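Local coordinates for protein putative hydrolase (Chloroflexus aurantiacus J-10-fl, PDB 3CMN) that is probably a zincin-like metallopeptidase that hydrolyses peptide bonds, its substrate unknown, at residues I59-V71 with L183-Y195. Residues are numbered along the deposited sequence; the frame is centred on the assembly and turned at random.
Sequences IADYLGVRLPEPV and LHEMTHAFEFEAY
The phenyl ring of Phe-190 is wedged between Ile-59 and Leu-67, one from each side. Ile-59 CG2 lies over the ring centre, 3.6 Å from the centroid of Phe-190 and 14° off the normal, a CH-pi contact; a chi1 of -63° sets this methyl anti to the backbone N and leaves the CG1-CD1 arm to press down on the partner helix at Met-186. On the opposite face Leu-67 CD2 makes a second CH-pi contact, offset toward the rim, 3.9 Å from the Phe-190 centroid. Val-65 O sits at the ring edge, in plane, 3.3 Å from Phe-190 CE2, while Ala-60 CB touches Phe-190 CZ. Were Phe-190 an alanine, Ile-59 and Leu-67 would probably face a gap and lose their shared CH-pi partner.

The ring thus fills the bend where helix 41-63 gives way to loop. Gly-64, with positive phi, is the C-prime residue of a Schellman motif there, and the chain then runs on past the end of helix 174-193. That second helix carries an HExxH pattern (His-184, Glu-185, His-188), consistent with a zincin active-site helix, although no metal is bound to it here; these three residues make no contact with segment 59-71, which packs against other sides of the helix.

Ile-59 is also a knob among Leu-183, Met-186, Thr-187 and Phe-190, its CD1 tightly packed at 3.3 Å from Met-186 CG. From the bent Met-186 chain, Met-186 CE meets Leu-67 CD1 tip to tip at 3.5 Å, and the Val-71 side chain runs past that of Met-186 in the opposite direction. Toward the helix end, Val-65 CG2 reaches Ala-194 CB at 3.7 Å and also the hydroxyl of Tyr-195, a residue whose ring stacks on Trp-340.

Among polar groups, Thr-187 OG1 donates to Leu-183 O (2.7 Å), which also accepts from Thr-187 N on the opposite face of its carbonyl plane.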
ATOM      1  N   ILE A  59      -1.127  17.421   1.282  1.00 39.75           N
ATOM      2  CA  ILE A  59      -2.117  16.372   1.123  1.00 39.81           C
ATOM      3  C   ILE A  59      -3.362  16.679   1.950  1.00 38.81           C
ATOM      4  O   ILE A  59      -4.484  16.502   1.478  1.00 37.85           O
ATOM      5  CB  ILE A  59      -1.513  15.007   1.494  1.00 39.38           C
ATOM      6  CG1 ILE A  59      -0.371  14.699   0.522  1.00 41.72           C
ATOM      7  CG2 ILE A  59      -2.566  13.908   1.397  1.00 38.77           C
ATOM      8  CD1 ILE A  59       0.371  13.415   0.816  1.00 43.65           C
ATOM      9  N   ALA A  60      -3.147  17.161   3.171  1.00 39.04           N
ATOM     10  CA  ALA A  60      -4.236  17.523   4.066  1.00 41.28           C
ATOM     11  C   ALA A  60      -5.148  18.555   3.400  1.00 42.32           C
ATOM     12  O   ALA A  60      -6.371  18.449   3.475  1.00 41.68           O
ATOM     13  CB  ALA A  60      -3.674  18.092   5.371  1.00 40.91           C
ATOM     14  N   ASP A  61      -4.537  19.541   2.743  1.00 43.82           N
ATOM     15  CA  ASP A  61      -5.268  20.610   2.069  1.00 44.46           C
ATOM     16  C   ASP A  61      -6.018  20.119   0.852  1.00 44.02           C
ATOM     17  O   ASP A  61      -7.175  20.469   0.651  1.00 44.79           O
ATOM     18  CB  ASP A  61      -4.312  21.729   1.642  1.00 47.36           C
ATOM     19  CG  ASP A  61      -5.023  22.851   0.890  1.00 49.25           C
ATOM     20  OD1 ASP A  61      -5.809  23.592   1.516  1.00 49.91           O
ATOM     21  OD2 ASP A  61      -4.802  22.989  -0.333  1.00 51.41           O
ATOM     22  N   TYR A  62      -5.359  19.312   0.031  1.00 43.07           N
ATOM     23  CA  TYR A  62      -6.007  18.806  -1.166  1.00 43.35           C
ATOM     24  C   TYR A  62      -7.182  17.878  -0.845  1.00 43.07           C
ATOM     25  O   TYR A  62      -8.156  17.819  -1.597  1.00 42.95           O
ATOM     26  CB  TYR A  62      -4.995  18.064  -2.039  1.00 43.46           C
ATOM     27  CG  TYR A  62      -5.596  17.509  -3.312  1.00 44.97           C
ATOM     28  CD1 TYR A  62      -6.112  18.353  -4.292  1.00 46.71           C
ATOM     29  CD2 TYR A  62      -5.657  16.140  -3.535  1.00 46.61           C
ATOM     30  CE1 TYR A  62      -6.670  17.844  -5.461  1.00 46.76           C
ATOM     31  CE2 TYR A  62      -6.212  15.624  -4.701  1.00 47.65           C
ATOM     32  CZ  TYR A  62      -6.716  16.481  -5.661  1.00 46.88           C
ATOM     33  OH  TYR A  62      -7.259  15.964  -6.821  1.00 48.58           O
ATOM     34  N   LEU A  63      -7.089  17.160   0.271  1.00 41.72           N
ATOM     35  CA  LEU A  63      -8.137  16.227   0.667  1.00 40.29           C
ATOM     36  C   LEU A  63      -9.094  16.801   1.709  1.00 39.77           C
ATOM     37  O   LEU A  63     -10.124  16.202   2.009  1.00 40.76           O
ATOM     38  CB  LEU A  63      -7.518  14.934   1.200  1.00 38.74           C
ATOM     39  CG  LEU A  63      -6.640  14.138   0.240  1.00 37.93           C
ATOM     40  CD1 LEU A  63      -6.070  12.930   0.965  1.00 36.06           C
ATOM     41  CD2 LEU A  63      -7.454  13.719  -0.978  1.00 36.77           C
ATOM     42  N   GLY A  64      -8.754  17.952   2.268  1.00 39.05           N
ATOM     43  CA  GLY A  64      -9.627  18.565   3.253  1.00 39.97           C
ATOM     44  C   GLY A  64      -9.804  17.806   4.559  1.00 40.52           C
ATOM     45  O   GLY A  64     -10.812  17.974   5.247  1.00 40.41           O
ATOM     46  N   VAL A  65      -8.839  16.955   4.898  1.00 40.25           N
ATOM     47  CA  VAL A  65      -8.880  16.205   6.152  1.00 39.28           C
ATOM     48  C   VAL A  65      -7.476  16.168   6.693  1.00 39.71           C
ATOM     49  O   VAL A  65      -6.508  16.367   5.959  1.00 39.78           O
ATOM     50  CB  VAL A  65      -9.359  14.749   5.978  1.00 39.15           C
ATOM     51  CG1 VAL A  65     -10.854  14.725   5.763  1.00 40.27           C
ATOM     52  CG2 VAL A  65      -8.633  14.098   4.811  1.00 38.02           C
ATOM     53  N   ARG A  66      -7.365  15.915   7.984  1.00 39.28           N
ATOM     54  CA  ARG A  66      -6.071  15.857   8.614  1.00 42.15           C
ATOM     55  C   ARG A  66      -5.880  14.475   9.196  1.00 41.52           C
ATOM     56  O   ARG A  66      -6.821  13.682   9.254  1.00 42.12           O
ATOM     57  CB  ARG A  66      -5.976  16.925   9.713  1.00 44.49           C
ATOM     58  CG  ARG A  66      -5.951  18.350   9.169  1.00 47.79           C
ATOM     59  CD  ARG A  66      -5.763  19.351  10.287  1.00 53.84           C
ATOM     60  NE  ARG A  66      -6.987  19.548  11.055  1.00 58.79           N
ATOM     61  CZ  ARG A  66      -7.954  20.400  10.719  1.00 60.89           C
ATOM     62  NH1 ARG A  66      -7.847  21.148   9.626  1.00 61.95           N
ATOM     63  NH2 ARG A  66      -9.036  20.506  11.478  1.00 62.20           N
ATOM     64  N   LEU A  67      -4.654  14.183   9.608  1.00 40.66           N
ATOM     65  CA  LEU A  67      -4.358  12.902  10.209  1.00 39.32           C
ATOM     66  C   LEU A  67      -4.696  12.981  11.679  1.00 40.31           C
ATOM     67  O   LEU A  67      -4.508  14.014  12.317  1.00 40.11           O
ATOM     68  CB  LEU A  67      -2.880  12.554  10.067  1.00 37.59           C
ATOM     69  CG  LEU A  67      -2.341  12.153   8.700  1.00 37.19           C
ATOM     70  CD1 LEU A  67      -0.886  11.771   8.862  1.00 36.80           C
ATOM     71  CD2 LEU A  67      -3.135  10.990   8.129  1.00 36.12           C
ATOM     72  N   PRO A  68      -5.213  11.889  12.239  1.00 40.90           N
ATOM     73  CA  PRO A  68      -5.556  11.886  13.662  1.00 41.61           C
ATOM     74  C   PRO A  68      -4.284  12.132  14.462  1.00 42.90           C
ATOM     75  O   PRO A  68      -4.318  12.685  15.562  1.00 43.23           O
ATOM     76  CB  PRO A  68      -6.100  10.479  13.881  1.00 41.24           C
ATOM     77  CG  PRO A  68      -6.700  10.137  12.547  1.00 40.90           C
ATOM     78  CD  PRO A  68      -5.657  10.649  11.581  1.00 40.75           C
ATOM     79  N   GLU A  69      -3.161  11.721  13.878  1.00 44.62           N
ATOM     80  CA  GLU A  69      -1.846  11.854  14.507  1.00 46.52           C
ATOM     81  C   GLU A  69      -0.826  12.331  13.459  1.00 45.79           C
ATOM     82  O   GLU A  69      -0.518  11.611  12.504  1.00 46.12           O
ATOM     83  CB  GLU A  69      -1.417  10.488  15.062  1.00 48.93           C
ATOM     84  CG  GLU A  69      -0.445  10.517  16.227  1.00 52.33           C
ATOM     85  CD  GLU A  69      -0.040   9.113  16.658  1.00 55.43           C
ATOM     86  OE1 GLU A  69      -0.877   8.189  16.538  1.00 55.85           O
ATOM     87  OE2 GLU A  69       1.108   8.935  17.125  1.00 56.01           O
ATOM     88  N   PRO A  70      -0.294  13.552  13.616  1.00 45.06           N
ATOM     89  CA  PRO A  70       0.688  14.045  12.639  1.00 42.91           C
ATOM     90  C   PRO A  70       1.897  13.114  12.593  1.00 39.79           C
ATOM     91  O   PRO A  70       2.257  12.517  13.599  1.00 39.56           O
ATOM     92  CB  PRO A  70       1.059  15.426  13.182  1.00 42.89           C
ATOM     93  CG  PRO A  70      -0.179  15.846  13.925  1.00 44.35           C
ATOM     94  CD  PRO A  70      -0.593  14.578  14.631  1.00 44.88           C
ATOM     95  N   VAL A  71       2.524  12.980  11.434  1.00 37.46           N
ATOM     96  CA  VAL A  71       3.692  12.113  11.339  1.00 35.92           C
ATOM     97  C   VAL A  71       4.844  12.790  12.070  1.00 35.61           C
ATOM     98  O   VAL A  71       5.486  13.681  11.538  1.00 35.67           O
ATOM     99  CB  VAL A  71       4.066  11.841   9.858  1.00 34.42           C
ATOM    100  CG1 VAL A  71       5.325  10.969   9.768  1.00 34.69           C
ATOM    101  CG2 VAL A  71       2.911  11.147   9.176  1.00 31.20           C
ATOM    102  N   LEU A 183       5.541  11.391  -1.091  1.00 36.37           N
ATOM    103  CA  LEU A 183       4.194  11.826  -1.437  1.00 36.65           C
ATOM    104  C   LEU A 183       3.267  10.625  -1.561  1.00 36.19           C
ATOM    105  O   LEU A 183       2.131  10.635  -1.101  1.00 33.99           O
ATOM    106  CB  LEU A 183       4.218  12.591  -2.756  1.00 37.96           C
ATOM    107  CG  LEU A 183       4.820  13.989  -2.705  1.00 39.00           C
ATOM    108  CD1 LEU A 183       4.905  14.558  -4.109  1.00 38.31           C
ATOM    109  CD2 LEU A 183       3.965  14.872  -1.802  1.00 40.54           C
ATOM    110  N   HIS A 184       3.769   9.586  -2.203  1.00 36.58           N
ATOM    111  CA  HIS A 184       3.008   8.374  -2.384  1.00 37.89           C
ATOM    112  C   HIS A 184       2.711   7.762  -0.996  1.00 38.04           C
ATOM    113  O   HIS A 184       1.598   7.344  -0.704  1.00 37.75           O
ATOM    114  CB  HIS A 184       3.833   7.439  -3.260  1.00 40.38           C
ATOM    115  CG  HIS A 184       3.182   6.126  -3.531  1.00 43.66           C
ATOM    116  ND1 HIS A 184       3.742   4.929  -3.141  1.00 45.57           N
ATOM    117  CD2 HIS A 184       2.024   5.817  -4.160  1.00 45.20           C
ATOM    118  CE1 HIS A 184       2.958   3.937  -3.519  1.00 47.48           C
ATOM    119  NE2 HIS A 184       1.910   4.447  -4.139  1.00 47.94           N
ATOM    120  N   GLU A 185       3.718   7.763  -0.140  1.00 38.08           N
ATOM    121  CA  GLU A 185       3.622   7.224   1.210  1.00 38.66           C
ATOM    122  C   GLU A 185       2.597   7.977   2.069  1.00 37.54           C
ATOM    123  O   GLU A 185       1.762   7.370   2.755  1.00 37.65           O
ATOM    124  CB  GLU A 185       4.991   7.333   1.886  1.00 42.03           C
ATOM    125  CG  GLU A 185       5.314   6.255   2.865  1.00 48.26           C
ATOM    126  CD  GLU A 185       5.916   5.050   2.187  1.00 51.69           C
ATOM    127  OE1 GLU A 185       5.185   4.376   1.424  1.00 52.11           O
ATOM    128  OE2 GLU A 185       7.122   4.789   2.416  1.00 53.09           O
ATOM    129  N   MET A 186       2.692   9.303   2.056  1.00 32.71           N
ATOM    130  CA  MET A 186       1.801  10.129   2.841  1.00 31.26           C
ATOM    131  C   MET A 186       0.379  10.012   2.325  1.00 29.99           C
ATOM    132  O   MET A 186      -0.574  10.022   3.105  1.00 28.79           O
ATOM    133  CB  MET A 186       2.262  11.590   2.818  1.00 31.19           C
ATOM    134  CG  MET A 186       1.479  12.519   3.743  1.00 30.32           C
ATOM    135  SD  MET A 186       1.858  12.266   5.463  1.00 28.28           S
ATOM    136  CE  MET A 186       0.694  11.087   5.837  1.00 36.23           C
ATOM    137  N   THR A 187       0.235   9.888   1.015  1.00 29.21           N
ATOM    138  CA  THR A 187      -1.092   9.758   0.446  1.00 31.02           C
ATOM    139  C   THR A 187      -1.787   8.542   1.050  1.00 31.08           C
ATOM    140  O   THR A 187      -2.904   8.647   1.565  1.00 31.15           O
ATOM    141  CB  THR A 187      -1.043   9.649  -1.099  1.00 31.34           C
ATOM    142  OG1 THR A 187      -0.495  10.857  -1.634  1.00 32.10           O
ATOM    143  CG2 THR A 187      -2.443   9.474  -1.668  1.00 31.35           C
ATOM    144  N   HIS A 188      -1.108   7.401   1.027  1.00 30.70           N
ATOM    145  CA  HIS A 188      -1.684   6.187   1.581  1.00 31.50           C
ATOM    146  C   HIS A 188      -1.919   6.240   3.086  1.00 30.72           C
ATOM    147  O   HIS A 188      -2.814   5.572   3.602  1.00 31.87           O
ATOM    148  CB  HIS A 188      -0.826   4.985   1.203  1.00 31.59           C
ATOM    149  CG  HIS A 188      -0.880   4.668  -0.254  1.00 33.83           C
ATOM    150  ND1 HIS A 188      -0.968   3.378  -0.737  1.00 36.98           N
ATOM    151  CD2 HIS A 188      -0.932   5.479  -1.336  1.00 35.85           C
ATOM    152  CE1 HIS A 188      -1.079   3.412  -2.055  1.00 37.21           C
ATOM    153  NE2 HIS A 188      -1.060   4.676  -2.442  1.00 37.04           N
ATOM    154  N   ALA A 189      -1.132   7.044   3.789  1.00 29.75           N
ATOM    155  CA  ALA A 189      -1.306   7.176   5.227  1.00 29.35           C
ATOM    156  C   ALA A 189      -2.645   7.865   5.463  1.00 31.12           C
ATOM    157  O   ALA A 189      -3.392   7.522   6.390  1.00 30.66           O
ATOM    158  CB  ALA A 189      -0.182   7.992   5.816  1.00 28.87           C
ATOM    159  N   PHE A 190      -2.934   8.848   4.615  1.00 31.69           N
ATOM    160  CA  PHE A 190      -4.186   9.583   4.693  1.00 31.94           C
ATOM    161  C   PHE A 190      -5.353   8.646   4.344  1.00 33.32           C
ATOM    162  O   PHE A 190      -6.328   8.560   5.079  1.00 33.63           O
ATOM    163  CB  PHE A 190      -4.169  10.773   3.717  1.00 31.87           C
ATOM    164  CG  PHE A 190      -3.667  12.067   4.323  1.00 33.26           C
ATOM    165  CD1 PHE A 190      -2.310  12.259   4.584  1.00 31.43           C
ATOM    166  CD2 PHE A 190      -4.563  13.087   4.652  1.00 33.81           C
ATOM    167  CE1 PHE A 190      -1.850  13.438   5.165  1.00 32.89           C
ATOM    168  CE2 PHE A 190      -4.112  14.285   5.240  1.00 34.76           C
ATOM    169  CZ  PHE A 190      -2.754  14.460   5.498  1.00 33.97           C
ATOM    170  N   GLU A 191      -5.235   7.939   3.220  1.00 34.04           N
ATOM    171  CA  GLU A 191      -6.277   7.028   2.766  1.00 34.13           C
ATOM    172  C   GLU A 191      -6.600   5.953   3.804  1.00 35.39           C
ATOM    173  O   GLU A 191      -7.752   5.540   3.939  1.00 35.21           O
ATOM    174  CB  GLU A 191      -5.871   6.359   1.453  1.00 34.93           C
ATOM    175  CG  GLU A 191      -5.583   7.327   0.315  1.00 37.41           C
ATOM    176  CD  GLU A 191      -5.194   6.611  -0.965  1.00 38.44           C
ATOM    177  OE1 GLU A 191      -6.091   6.111  -1.671  1.00 38.65           O
ATOM    178  OE2 GLU A 191      -3.982   6.533  -1.254  1.00 41.30           O
ATOM    179  N   PHE A 192      -5.585   5.510   4.541  1.00 36.10           N
ATOM    180  CA  PHE A 192      -5.784   4.486   5.559  1.00 36.21           C
ATOM    181  C   PHE A 192      -6.111   5.009   6.942  1.00 36.31           C
ATOM    182  O   PHE A 192      -6.683   4.276   7.751  1.00 37.76           O
ATOM    183  CB  PHE A 192      -4.549   3.579   5.684  1.00 35.96           C
ATOM    184  CG  PHE A 192      -4.474   2.504   4.637  1.00 35.64           C
ATOM    185  CD1 PHE A 192      -3.748   2.702   3.473  1.00 34.92           C
ATOM    186  CD2 PHE A 192      -5.157   1.305   4.805  1.00 37.08           C
ATOM    187  CE1 PHE A 192      -3.698   1.730   2.490  1.00 33.02           C
ATOM    188  CE2 PHE A 192      -5.114   0.316   3.821  1.00 37.19           C
ATOM    189  CZ  PHE A 192      -4.381   0.534   2.660  1.00 34.46           C
ATOM    190  N   GLU A 193      -5.761   6.260   7.222  1.00 36.70           N
ATOM    191  CA  GLU A 193      -5.986   6.812   8.553  1.00 38.10           C
ATOM    192  C   GLU A 193      -6.847   8.065   8.673  1.00 37.11           C
ATOM    193  O   GLU A 193      -7.387   8.330   9.741  1.00 36.96           O
ATOM    194  CB  GLU A 193      -4.628   7.055   9.221  1.00 41.88           C
ATOM    195  CG  GLU A 193      -3.738   5.813   9.205  1.00 48.31           C
ATOM    196  CD  GLU A 193      -2.280   6.117   9.519  1.00 52.64           C
ATOM    197  OE1 GLU A 193      -1.705   6.995   8.845  1.00 54.59           O
ATOM    198  OE2 GLU A 193      -1.707   5.477  10.430  1.00 55.07           O
ATOM    199  N   ALA A 194      -6.981   8.839   7.601  1.00 37.42           N
ATOM    200  CA  ALA A 194      -7.786  10.059   7.667  1.00 37.53           C
ATOM    201  C   ALA A 194      -9.289   9.748   7.761  1.00 37.13           C
ATOM    202  O   ALA A 194     -10.069  10.582   8.207  1.00 37.74           O
ATOM    203  CB  ALA A 194      -7.492  10.949   6.453  1.00 36.28           C
ATOM    204  N   TYR A 195      -9.688   8.553   7.330  1.00 37.01           N
ATOM    205  CA  TYR A 195     -11.078   8.117   7.391  1.00 36.07           C
ATOM    206  C   TYR A 195     -11.047   6.902   8.300  1.00 36.34           C
ATOM    207  O   TYR A 195     -10.664   5.824   7.884  1.00 36.32           O
ATOM    208  CB  TYR A 195     -11.565   7.734   5.995  1.00 36.94           C
ATOM    209  CG  TYR A 195     -11.106   8.717   4.943  1.00 37.99           C
ATOM    210  CD1 TYR A 195     -10.020   8.423   4.120  1.00 39.05           C
ATOM    211  CD2 TYR A 195     -11.693   9.981   4.833  1.00 38.42           C
ATOM    212  CE1 TYR A 195      -9.522   9.362   3.218  1.00 39.12           C
ATOM    213  CE2 TYR A 195     -11.203  10.933   3.937  1.00 38.94           C
ATOM    214  CZ  TYR A 195     -10.110  10.615   3.131  1.00 41.44           C
ATOM    215  OH  TYR A 195      -9.594  11.545   2.244  1.00 42.42           O
TER